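Local coordinates for exoenzyme S (Pseudomonas aeruginosa, PDB 6GN8), which is a secreted bacterial toxin that probably activates the GTPase function of host proteins and, through its ADP-ribosyltransferase domain, probably transfers ADP-ribose to target proteins, at residues Q147-S157 against V193-L203. The protein carries 2 engineered substitutions. Residues are numbered along the deposited sequence; the frame is centred on the assembly and turned at random.
Sequences QGTISTVFGRS and VTRRVLEEAAL
Arg156 lays its extended side chain, with CD anti to CA (chi2 -176°), across Leu203 at about a right angle, and the methyl CD2 of Leu203 meets the guanidinium edge in plane, 3.6 Å from Arg156 NE. Beside it Glu200, its chain stretched out beyond CG, reaches over to the backbone just past the end of strand 149-155. Glu200 OE2 takes two amides: Arg156 N at 2.8 Å, nearly in line with the C-O bond, and Ser157 N on the syn side, somewhat out of the carboxylate plane. Ser157 OG donates to Glu200 OE1 (2.7 Å), also syn and tilted from that plane, so three bonds fix the carboxylate's rotation. Strands 149-155 and 194-200 are the parallel neighbours within the mixed five-strand sheet of the ADP-ribosyltransferase domain, joined by seven backbone hydrogen bonds that run from Thr194 N-Gly148 O to Glu200 N-Phe154 O. On one face, Phe154 presents its ring edge to Val197, Phe154 CE2 to Val197 CG1 4.1 Å, while an aromatic side chain of another protein's chain stacks on the ring. Farther along, Ile150 CG1 packs on Val193 CG1 (3.8 Å) and lies over one face of the Arg195 guanidinium, displaced toward its rim; Arg195 is salt-bridged to Asp189. On the opposite face, with Val153 and Leu198, Thr149 CG2 touches Thr194 CB at 3.9 Å, and Arg196 passes Ser151 to form a salt bridge with Asp116.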
# COMPACT_ATOMS: atom_id res chain seq x y z
N GLN C 147 12.42 -37.01 -6.02
CA GLN C 147 11.43 -36.19 -5.32
C GLN C 147 10.46 -35.46 -6.28
O GLN C 147 10.90 -34.91 -7.29
CB GLN C 147 12.17 -35.19 -4.42
CG GLN C 147 11.87 -35.36 -2.93
CD GLN C 147 12.64 -36.42 -2.18
OE1 GLN C 147 12.05 -37.36 -1.61
NE2 GLN C 147 13.96 -36.29 -2.09
N GLY C 148 9.17 -35.49 -5.95
CA GLY C 148 8.08 -34.89 -6.73
C GLY C 148 7.59 -33.54 -6.26
O GLY C 148 7.16 -32.72 -7.08
N THR C 149 7.56 -33.30 -4.94
CA THR C 149 7.17 -32.00 -4.40
C THR C 149 8.26 -31.56 -3.41
O THR C 149 8.56 -32.27 -2.45
CB THR C 149 5.74 -31.93 -3.81
OG1 THR C 149 5.71 -32.49 -2.51
CG2 THR C 149 4.66 -32.54 -4.69
N ILE C 150 8.92 -30.41 -3.72
CA ILE C 150 9.98 -29.78 -2.91
C ILE C 150 9.40 -28.50 -2.28
O ILE C 150 8.89 -27.65 -3.02
CB ILE C 150 11.27 -29.47 -3.74
CG1 ILE C 150 11.85 -30.71 -4.46
CG2 ILE C 150 12.35 -28.80 -2.87
CD1 ILE C 150 12.26 -31.84 -3.51
N SER C 151 9.46 -28.36 -0.92
CA SER C 151 8.92 -27.22 -0.16
C SER C 151 9.98 -26.49 0.65
O SER C 151 10.90 -27.10 1.19
CB SER C 151 7.82 -27.67 0.79
OG SER C 151 6.80 -28.43 0.15
N THR C 152 9.82 -25.18 0.76
CA THR C 152 10.61 -24.30 1.61
C THR C 152 9.58 -23.79 2.61
O THR C 152 8.53 -23.26 2.22
CB THR C 152 11.37 -23.24 0.81
OG1 THR C 152 12.16 -23.89 -0.17
CG2 THR C 152 12.25 -22.37 1.66
N VAL C 153 9.86 -24.01 3.91
CA VAL C 153 8.94 -23.74 5.00
C VAL C 153 9.52 -22.65 5.89
O VAL C 153 10.71 -22.68 6.24
CB VAL C 153 8.67 -25.07 5.80
CG1 VAL C 153 7.62 -24.90 6.89
CG2 VAL C 153 8.30 -26.24 4.88
N PHE C 154 8.65 -21.72 6.30
CA PHE C 154 8.98 -20.65 7.25
C PHE C 154 8.04 -20.74 8.43
O PHE C 154 6.82 -20.74 8.25
CB PHE C 154 8.89 -19.25 6.58
CG PHE C 154 9.96 -19.05 5.55
CD1 PHE C 154 11.23 -18.59 5.92
CD2 PHE C 154 9.74 -19.38 4.22
CE1 PHE C 154 12.23 -18.40 4.96
CE2 PHE C 154 10.74 -19.22 3.26
CZ PHE C 154 11.98 -18.73 3.63
N GLY C 155 8.61 -20.87 9.63
CA GLY C 155 7.81 -20.97 10.84
C GLY C 155 8.52 -20.61 12.13
O GLY C 155 9.72 -20.29 12.13
N ARG C 156 7.78 -20.65 13.24
CA ARG C 156 8.33 -20.38 14.57
C ARG C 156 8.02 -21.50 15.58
O ARG C 156 8.73 -21.62 16.58
CB ARG C 156 7.80 -19.04 15.10
CG ARG C 156 8.64 -17.85 14.67
CD ARG C 156 8.12 -16.57 15.30
NE ARG C 156 8.47 -15.40 14.50
CZ ARG C 156 9.24 -14.40 14.93
NH1 ARG C 156 9.52 -13.38 14.13
NH2 ARG C 156 9.73 -14.41 16.16
N SER C 157 6.97 -22.33 15.33
CA SER C 157 6.48 -23.34 16.30
C SER C 157 7.06 -24.76 16.16
O SER C 157 6.57 -25.69 16.81
CB SER C 157 4.95 -23.42 16.24
OG SER C 157 4.44 -22.12 16.47
N VAL C 193 8.67 -30.93 -11.43
CA VAL C 193 8.77 -30.91 -9.98
C VAL C 193 7.99 -29.71 -9.44
O VAL C 193 8.21 -28.58 -9.88
CB VAL C 193 10.25 -30.92 -9.46
CG1 VAL C 193 10.32 -30.97 -7.91
CG2 VAL C 193 11.06 -32.06 -10.08
N THR C 194 7.08 -29.98 -8.47
CA THR C 194 6.30 -28.97 -7.78
C THR C 194 7.24 -28.33 -6.73
O THR C 194 7.85 -29.03 -5.93
CB THR C 194 5.00 -29.56 -7.18
OG1 THR C 194 4.19 -30.02 -8.26
CG2 THR C 194 4.20 -28.53 -6.37
N ARG C 195 7.39 -27.02 -6.82
CA ARG C 195 8.25 -26.19 -5.99
C ARG C 195 7.37 -25.23 -5.24
O ARG C 195 6.70 -24.39 -5.85
CB ARG C 195 9.29 -25.47 -6.86
CG ARG C 195 10.05 -26.43 -7.78
CD ARG C 195 11.42 -26.63 -7.24
NE ARG C 195 12.18 -27.65 -7.94
CZ ARG C 195 13.35 -28.09 -7.50
NH1 ARG C 195 14.00 -29.04 -8.16
NH2 ARG C 195 13.87 -27.60 -6.39
N ARG C 196 7.31 -25.41 -3.90
CA ARG C 196 6.39 -24.70 -3.03
C ARG C 196 7.07 -23.93 -1.93
O ARG C 196 8.14 -24.30 -1.45
CB ARG C 196 5.38 -25.70 -2.38
CG ARG C 196 3.96 -25.43 -2.82
CD ARG C 196 2.89 -26.12 -2.02
NE ARG C 196 2.34 -27.27 -2.73
CZ ARG C 196 2.60 -28.53 -2.39
NH1 ARG C 196 3.39 -28.80 -1.35
NH2 ARG C 196 2.06 -29.53 -3.08
N VAL C 197 6.40 -22.87 -1.48
CA VAL C 197 6.83 -22.07 -0.35
C VAL C 197 5.66 -22.04 0.63
O VAL C 197 4.55 -21.64 0.26
CB VAL C 197 7.37 -20.66 -0.72
CG1 VAL C 197 7.79 -19.88 0.52
CG2 VAL C 197 8.52 -20.78 -1.71
N LEU C 198 5.88 -22.57 1.85
CA LEU C 198 4.83 -22.61 2.87
C LEU C 198 5.21 -21.74 4.02
O LEU C 198 6.39 -21.64 4.39
CB LEU C 198 4.58 -24.03 3.40
CG LEU C 198 4.17 -25.13 2.44
CD1 LEU C 198 4.27 -26.50 3.13
CD2 LEU C 198 2.74 -24.93 1.96
N GLU C 199 4.21 -21.16 4.66
CA GLU C 199 4.46 -20.36 5.83
C GLU C 199 3.44 -20.72 6.92
O GLU C 199 2.27 -20.92 6.61
CB GLU C 199 4.42 -18.87 5.46
CG GLU C 199 4.37 -17.92 6.63
CD GLU C 199 3.93 -16.52 6.25
OE1 GLU C 199 2.83 -16.36 5.69
OE2 GLU C 199 4.71 -15.58 6.52
N GLU C 200 3.89 -20.81 8.19
CA GLU C 200 3.01 -21.05 9.33
C GLU C 200 2.00 -19.91 9.38
O GLU C 200 2.42 -18.76 9.53
CB GLU C 200 3.85 -21.12 10.62
CG GLU C 200 3.15 -21.76 11.80
CD GLU C 200 3.92 -21.61 13.09
OE1 GLU C 200 3.28 -21.43 14.15
OE2 GLU C 200 5.17 -21.65 13.05
N ALA C 201 0.70 -20.21 9.17
CA ALA C 201 -0.38 -19.20 9.13
C ALA C 201 -0.33 -18.24 10.34
O ALA C 201 -0.42 -17.01 10.17
CB ALA C 201 -1.73 -19.87 9.05
N ALA C 202 -0.07 -18.80 11.54
CA ALA C 202 0.04 -18.10 12.83
C ALA C 202 1.18 -17.03 12.88
O ALA C 202 1.27 -16.31 13.89
CB ALA C 202 0.25 -19.11 13.95
N LEU C 203 2.01 -16.91 11.81
CA LEU C 203 3.09 -15.91 11.77
C LEU C 203 2.56 -14.48 11.51
O LEU C 203 3.10 -13.50 12.06
CB LEU C 203 4.14 -16.26 10.70
CG LEU C 203 5.20 -17.27 11.12
CD1 LEU C 203 6.22 -17.48 10.01
CD2 LEU C 203 5.90 -16.84 12.37